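Local structure of superoxide dismutase [Fe] (Methanothermobacter thermautotrophicus, 1MA1) at residues G76-V79 with L80-F84; Q148-H152 with N153-I157. The protein catalyses the dismutation of superoxide to hydrogen peroxide and molecular oxygen, using one iron ion bound in each subunit of a homotetramer. All blocks are in the same frame, centred on the assembly; numbering follows the deposited sequence.

Interaction 1: G76-V79 with L80-F84; sequences GGYV and LHLFF. With FE (Fe (III) ion), chain G.
His81 turns its imidazole edge toward Gly77, one turn back along helix 64-86, and presents the other ring nitrogen to the iron. ND1 donates to Gly77 O over 2.9 Å, with the acceptor close to the ring plane, while the backbone N of His81 reaches the same oxygen in the ordinary helical bond. Gly77 O thus accepts two N-H groups of His81, one from each face of its carbonyl plane. CG lies anti to the carbonyl carbon, chi1 -78°, which folds the ring back along the helix and brings ND1 edge-on to Gly77 O.

Phe83 and Val79 are set differently: they run side by side and point the same way. CE1 of the Phe83 ring rests 3.9 Å from CG1 of Val79, and the edge of the ring also faces Val79 O. A valine and a phenylalanine suit this subunit interface, where Val79 packs on Phe160 and the Phe83 ring meets that of His159, both of a neighbouring subunit. Cutting Phe83 back to an alanine would probably leave Val79 CG1 without its ring neighbour and open a gap against that His159. Tyr78 CE2 lies 4.3 Å from Leu82 CD2, a looser pairing.

NE2 of His81 binds the iron at 2.1 Å, a water at 1.9 Å from the metal is another ligand, and His33, Asp167 and His171 complete the site. Gly77 O is a second-shell acceptor: holding ND1, it helps, with the metal bond, to set the ring's rotation and direct NE2 at the iron, and would probably make the imidazole a stronger electron donor.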
ATOM      1  N   GLY A  76       8.129  11.434   6.115  1.00 12.65           N
ATOM      2  CA  GLY A  76       7.334  11.883   4.990  1.00 13.60           C
ATOM      3  C   GLY A  76       6.301  12.933   5.352  1.00 14.23           C
ATOM      4  O   GLY A  76       6.204  13.975   4.690  1.00 15.78           O
ATOM      5  N   GLY A  77       5.534  12.658   6.402  1.00 12.57           N
ATOM      6  CA  GLY A  77       4.699  13.679   6.996  1.00 13.60           C
ATOM      7  C   GLY A  77       5.433  14.973   7.281  1.00 15.29           C
ATOM      8  O   GLY A  77       4.996  16.045   6.858  1.00 16.64           O
ATOM      9  N   TYR A  78       6.550  14.883   7.998  1.00 14.91           N
ATOM     10  CA  TYR A  78       7.325  16.067   8.325  1.00 16.28           C
ATOM     11  C   TYR A  78       7.784  16.827   7.077  1.00 17.68           C
ATOM     12  O   TYR A  78       7.623  18.047   6.996  1.00 17.88           O
ATOM     13  CB  TYR A  78       8.554  15.687   9.136  1.00 18.43           C
ATOM     14  CG  TYR A  78       9.506  16.844   9.341  1.00 18.54           C
ATOM     15  CD1 TYR A  78       9.321  17.745  10.381  1.00 18.42           C
ATOM     16  CD2 TYR A  78      10.573  17.051   8.466  1.00 19.80           C
ATOM     17  CE1 TYR A  78      10.170  18.818  10.554  1.00 21.51           C
ATOM     18  CE2 TYR A  78      11.424  18.121   8.627  1.00 20.60           C
ATOM     19  CZ  TYR A  78      11.219  19.003   9.670  1.00 21.93           C
ATOM     20  OH  TYR A  78      12.067  20.075   9.811  1.00 27.87           O
ATOM     21  N   VAL A  79       8.383  16.105   6.131  1.00 17.91           N
ATOM     22  CA  VAL A  79       8.958  16.721   4.937  1.00 18.56           C
ATOM     23  C   VAL A  79       7.900  17.375   4.051  1.00 17.04           C
ATOM     24  O   VAL A  79       8.080  18.503   3.619  1.00 17.89           O
ATOM     25  CB  VAL A  79       9.733  15.691   4.073  1.00 20.07           C
ATOM     26  CG1 VAL A  79      10.201  16.349   2.803  1.00 20.32           C
ATOM     27  CG2 VAL A  79      10.929  15.156   4.827  1.00 21.47           C
ATOM     28  N   LEU A  80       6.805  16.675   3.786  1.00 15.37           N
ATOM     29  CA  LEU A  80       5.746  17.222   2.931  1.00 16.23           C
ATOM     30  C   LEU A  80       5.050  18.461   3.511  1.00 17.06           C
ATOM     31  O   LEU A  80       4.755  19.408   2.764  1.00 14.56           O
ATOM     32  CB  LEU A  80       4.691  16.143   2.620  1.00 12.51           C
ATOM     33  CG  LEU A  80       5.162  15.035   1.680  1.00  9.99           C
ATOM     34  CD1 LEU A  80       4.163  13.921   1.573  1.00 10.35           C
ATOM     35  CD2 LEU A  80       5.409  15.641   0.328  1.00 10.35           C
ATOM     36  N   HIS A  81       4.784  18.462   4.826  1.00 17.51           N
ATOM     37  CA  HIS A  81       4.173  19.642   5.440  1.00 17.74           C
ATOM     38  C   HIS A  81       5.170  20.795   5.350  1.00 17.65           C
ATOM     39  O   HIS A  81       4.786  21.934   5.100  1.00 17.61           O
ATOM     40  CB  HIS A  81       3.737  19.389   6.904  1.00 14.83           C
ATOM     41  CG  HIS A  81       2.450  18.619   7.038  1.00 17.19           C
ATOM     42  ND1 HIS A  81       2.401  17.247   6.953  1.00 17.00           N
ATOM     43  CD2 HIS A  81       1.171  19.018   7.287  1.00 16.53           C
ATOM     44  CE1 HIS A  81       1.158  16.831   7.153  1.00 16.07           C
ATOM     45  NE2 HIS A  81       0.388  17.885   7.360  1.00 18.58           N
ATOM     46  N   LEU A  82       6.451  20.498   5.500  1.00 19.28           N
ATOM     47  CA  LEU A  82       7.464  21.540   5.389  1.00 20.47           C
ATOM     48  C   LEU A  82       7.422  22.272   4.043  1.00 21.40           C
ATOM     49  O   LEU A  82       7.414  23.499   4.012  1.00 22.06           O
ATOM     50  CB  LEU A  82       8.861  20.964   5.581  1.00 22.49           C
ATOM     51  CG  LEU A  82      10.027  21.968   5.549  1.00 23.88           C
ATOM     52  CD1 LEU A  82       9.872  22.947   6.715  1.00 23.37           C
ATOM     53  CD2 LEU A  82      11.370  21.229   5.671  1.00 21.51           C
ATOM     54  N   PHE A  83       7.406  21.529   2.939  1.00 20.82           N
ATOM     55  CA  PHE A  83       7.320  22.141   1.615  1.00 20.67           C
ATOM     56  C   PHE A  83       5.955  22.764   1.352  1.00 20.17           C
ATOM     57  O   PHE A  83       5.846  23.722   0.592  1.00 19.05           O
ATOM     58  CB  PHE A  83       7.623  21.110   0.510  1.00 20.86           C
ATOM     59  CG  PHE A  83       9.085  20.779   0.361  1.00 22.04           C
ATOM     60  CD1 PHE A  83       9.754  20.027   1.325  1.00 22.58           C
ATOM     61  CD2 PHE A  83       9.803  21.227  -0.740  1.00 22.65           C
ATOM     62  CE1 PHE A  83      11.106  19.733   1.192  1.00 21.47           C
ATOM     63  CE2 PHE A  83      11.163  20.935  -0.875  1.00 21.56           C
ATOM     64  CZ  PHE A  83      11.812  20.188   0.094  1.00 20.73           C
ATOM     65  N   PHE A  84       4.919  22.203   1.975  1.00 21.54           N
ATOM     66  CA  PHE A  84       3.549  22.672   1.779  1.00 20.18           C
ATOM     67  C   PHE A  84       3.424  24.110   2.269  1.00 19.86           C
ATOM     68  O   PHE A  84       3.010  24.986   1.519  1.00 21.57           O
ATOM     69  CB  PHE A  84       2.573  21.771   2.542  1.00 19.27           C
ATOM     70  CG  PHE A  84       1.123  22.142   2.359  1.00 18.70           C
ATOM     71  CD1 PHE A  84       0.580  22.277   1.088  1.00 19.80           C
ATOM     72  CD2 PHE A  84       0.294  22.326   3.457  1.00 18.56           C
ATOM     73  CE1 PHE A  84      -0.776  22.590   0.915  1.00 20.72           C
ATOM     74  CE2 PHE A  84      -1.059  22.631   3.302  1.00 18.63           C
ATOM     75  CZ  PHE A  84      -1.597  22.765   2.024  1.00 18.21           C
TER
HETATM   76 FE    FE G 206      -1.613  17.526   6.705  0.50 43.26          FE
HETATM   77  O   HOH W   1      -1.136  15.716   6.295  0.50  2.39           O

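Interaction 2: Q148-H152 with N153-I157; sequences QVEKH and NVNVI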
ATOM      1  N   GLN A 148       0.997  11.224  -7.254  1.00 15.62           N
ATOM      2  CA  GLN A 148      -0.091  11.241  -6.285  1.00 14.72           C
ATOM      3  C   GLN A 148       0.305  10.381  -5.111  1.00 13.22           C
ATOM      4  O   GLN A 148       0.301   9.170  -5.217  1.00 14.21           O
ATOM      5  CB  GLN A 148      -1.370  10.696  -6.904  1.00 14.54           C
ATOM      6  CG  GLN A 148      -2.564  10.828  -6.010  1.00 14.73           C
ATOM      7  CD  GLN A 148      -3.736  10.042  -6.512  1.00 17.07           C
ATOM      8  OE1 GLN A 148      -3.763   8.807  -6.409  1.00 17.00           O
ATOM      9  NE2 GLN A 148      -4.719  10.746  -7.077  1.00 18.08           N
ATOM     10  N   VAL A 149       0.665  11.014  -4.001  1.00 11.56           N
ATOM     11  CA  VAL A 149       1.156  10.306  -2.836  1.00 10.26           C
ATOM     12  C   VAL A 149      -0.004   9.948  -1.925  1.00 11.82           C
ATOM     13  O   VAL A 149      -0.760  10.826  -1.530  1.00 13.42           O
ATOM     14  CB  VAL A 149       2.102  11.166  -2.035  1.00  7.56           C
ATOM     15  CG1 VAL A 149       2.576  10.374  -0.804  1.00  7.37           C
ATOM     16  CG2 VAL A 149       3.254  11.637  -2.937  1.00  2.39           C
ATOM     17  N   GLU A 150      -0.146   8.666  -1.595  1.00 12.47           N
ATOM     18  CA  GLU A 150      -1.070   8.247  -0.557  1.00 12.92           C
ATOM     19  C   GLU A 150      -0.370   8.272   0.771  1.00 15.67           C
ATOM     20  O   GLU A 150       0.849   8.075   0.823  1.00 19.98           O
ATOM     21  CB  GLU A 150      -1.602   6.847  -0.833  1.00 10.11           C
ATOM     22  CG  GLU A 150      -2.461   6.824  -2.078  1.00 15.47           C
ATOM     23  CD  GLU A 150      -3.276   5.558  -2.222  1.00 16.53           C
ATOM     24  OE1 GLU A 150      -2.880   4.536  -1.648  1.00 19.15           O
ATOM     25  OE2 GLU A 150      -4.304   5.581  -2.928  1.00 21.30           O
ATOM     26  N   LYS A 151      -1.122   8.524   1.843  1.00 14.55           N
ATOM     27  CA  LYS A 151      -0.516   8.871   3.120  1.00 14.29           C
ATOM     28  C   LYS A 151       0.625   9.895   2.962  1.00 13.74           C
ATOM     29  O   LYS A 151       0.419  10.957   2.387  1.00 15.37           O
ATOM     30  CB  LYS A 151      -0.004   7.598   3.787  1.00 14.94           C
ATOM     31  CG  LYS A 151      -1.124   6.722   4.266  1.00 12.92           C
ATOM     32  CD  LYS A 151      -0.707   5.279   4.395  1.00  9.92           C
ATOM     33  CE  LYS A 151       0.288   5.049   5.503  1.00  9.52           C
ATOM     34  NZ  LYS A 151       0.633   3.600   5.618  1.00  6.49           N
ATOM     35  N   HIS A 152       1.815   9.601   3.472  1.00 12.19           N
ATOM     36  CA  HIS A 152       2.929  10.509   3.220  1.00 13.74           C
ATOM     37  C   HIS A 152       4.079   9.836   2.457  1.00 14.60           C
ATOM     38  O   HIS A 152       5.173  10.402   2.393  1.00 13.66           O
ATOM     39  CB  HIS A 152       3.526  11.091   4.518  1.00 15.66           C
ATOM     40  CG  HIS A 152       2.546  11.795   5.411  1.00 16.85           C
ATOM     41  ND1 HIS A 152       1.826  12.895   5.005  1.00 17.47           N
ATOM     42  CD2 HIS A 152       2.216  11.583   6.710  1.00 17.12           C
ATOM     43  CE1 HIS A 152       1.091  13.334   6.014  1.00 17.37           C
ATOM     44  NE2 HIS A 152       1.310  12.558   7.057  1.00 18.00           N
ATOM     45  N   ASN A 153       3.854   8.638   1.904  1.00 13.25           N
ATOM     46  CA  ASN A 153       4.970   7.748   1.603  1.00 13.62           C
ATOM     47  C   ASN A 153       4.595   6.583   0.694  1.00 13.13           C
ATOM     48  O   ASN A 153       5.338   5.614   0.572  1.00  9.65           O
ATOM     49  CB  ASN A 153       5.573   7.220   2.910  1.00 15.49           C
ATOM     50  CG  ASN A 153       4.579   6.407   3.723  1.00 16.33           C
ATOM     51  OD1 ASN A 153       3.374   6.707   3.771  1.00 14.72           O
ATOM     52  ND2 ASN A 153       5.083   5.385   4.382  1.00 18.28           N
ATOM     53  N   VAL A 154       3.437   6.680   0.052  1.00 13.70           N
ATOM     54  CA  VAL A 154       2.999   5.629  -0.861  1.00 12.95           C
ATOM     55  C   VAL A 154       2.798   6.126  -2.295  1.00 13.85           C
ATOM     56  O   VAL A 154       2.227   7.183  -2.529  1.00 15.53           O
ATOM     57  CB  VAL A 154       1.680   4.961  -0.344  1.00 14.07           C
ATOM     58  CG1 VAL A 154       1.111   3.956  -1.394  1.00  9.76           C
ATOM     59  CG2 VAL A 154       1.964   4.265   0.989  1.00  9.78           C
ATOM     60  N   ASN A 155       3.278   5.342  -3.251  1.00 14.46           N
ATOM     61  CA  ASN A 155       3.355   5.751  -4.648  1.00 15.15           C
ATOM     62  C   ASN A 155       4.209   6.993  -4.821  1.00 14.55           C
ATOM     63  O   ASN A 155       3.832   7.928  -5.525  1.00 15.53           O
ATOM     64  CB  ASN A 155       1.957   6.002  -5.215  1.00 15.03           C
ATOM     65  CG  ASN A 155       1.024   4.830  -4.999  1.00 16.26           C
ATOM     66  OD1 ASN A 155       1.407   3.666  -5.187  1.00 15.27           O
ATOM     67  ND2 ASN A 155      -0.207   5.123  -4.621  1.00 15.40           N
ATOM     68  N   VAL A 156       5.372   7.003  -4.189  1.00 13.63           N
ATOM     69  CA  VAL A 156       6.342   8.037  -4.498  1.00 17.03           C
ATOM     70  C   VAL A 156       7.604   7.480  -5.161  1.00 15.95           C
ATOM     71  O   VAL A 156       8.066   6.382  -4.833  1.00 16.31           O
ATOM     72  CB  VAL A 156       6.687   8.872  -3.229  1.00 17.86           C
ATOM     73  CG1 VAL A 156       5.973   8.281  -2.036  1.00 17.75           C
ATOM     74  CG2 VAL A 156       8.221   8.982  -3.033  1.00 17.92           C
ATOM     75  N   ILE A 157       8.129   8.227  -6.126  1.00 14.26           N
ATOM     76  CA  ILE A 157       9.321   7.814  -6.843  1.00 14.36           C
ATOM     77  C   ILE A 157      10.542   8.158  -6.001  1.00 15.01           C
ATOM     78  O   ILE A 157      10.823   9.330  -5.763  1.00 15.29           O
ATOM     79  CB  ILE A 157       9.425   8.539  -8.176  1.00 14.13           C
ATOM     80  CG1 ILE A 157       8.138   8.308  -8.986  1.00 16.16           C
ATOM     81  CG2 ILE A 157      10.641   8.046  -8.938  1.00 15.09           C
ATOM     82  CD1 ILE A 157       8.073   9.125 -10.276  1.00 18.10           C
TER
HETATM   83  O   HOH W   2      -1.436   7.491  -4.979  1.00 12.80           O
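Glu150 and Val154 grip each other through their main chains as strand 143-150 ends and the chain doubles back. Glu150 N donates to Val154 O at 3.0 Å, and Glu150 O takes two N-H groups, from Val154 at 3.0 Å and from Asn153 at 3.2 Å. The Asn153 bond closes a beta turn close to type II', whose first central residue, Lys151, takes a positive phi (44°). Among the polar side chains, Asn153 OD1 folds back to accept a weak bond from His152 N; its chi1 of 62° sets CG between the backbone N and the carbonyl carbon, where the short amide can turn back to the N-H of the preceding residue, while ND2 goes to Ser72. A water bridges Gln148 OE1 and Asn155 ND2, 2.7 Å from the latter, so two amide side chains share one solvent molecule, while Gln148 NE2 donates to Ala123 O.

With Asn153 and Val154 both facing Glu150, the returning loop makes a classic beta bulge at the single antiparallel hydrogen-bonded bridge, Glu150 with Val154.

Apolar contacts follow the two sides of this pair. CB of Glu150 meets CB of Val154 at 3.8 Å, while the carboxylate reaches on to lysines of other subunits. Val149 CG1 touches Val156 CG1 at 4.2 Å, and Val156 packs on its own counterpart in a neighbouring subunit, a place suited to a compact branched residue.

The charged ends reach other subunits. Glu150 OE2 forms salt bridges with Lys69 of one neighbouring subunit and Lys151 of another, while Lys151 NZ returns the bond to Glu150 of that latter subunit. His152 instead turns inward beside the iron site, its ring stacked on Trp169 and its ND1 hydrogen-bonded to Trp132 NE1.

Interaction 1 precedes interaction 2 along the chain, and their centres lie 12 Å apart. The first belongs to helix 64-86 of the alpha-hairpin domain; the second sits where strand 143-150, an outer strand of the three-stranded antiparallel sheet of the C-terminal domain, gives way to a loop. They meet at His152, whose CB packs on the backbone of Gly76 and Gly77, the lack of side chains there being consistent with this close packing, and whose CE1 lies 3.7 Å from CE1 of His81. The two domains thus join beside the metal site, whose ligands come from both, and each contact also touches the same neighbouring subunit.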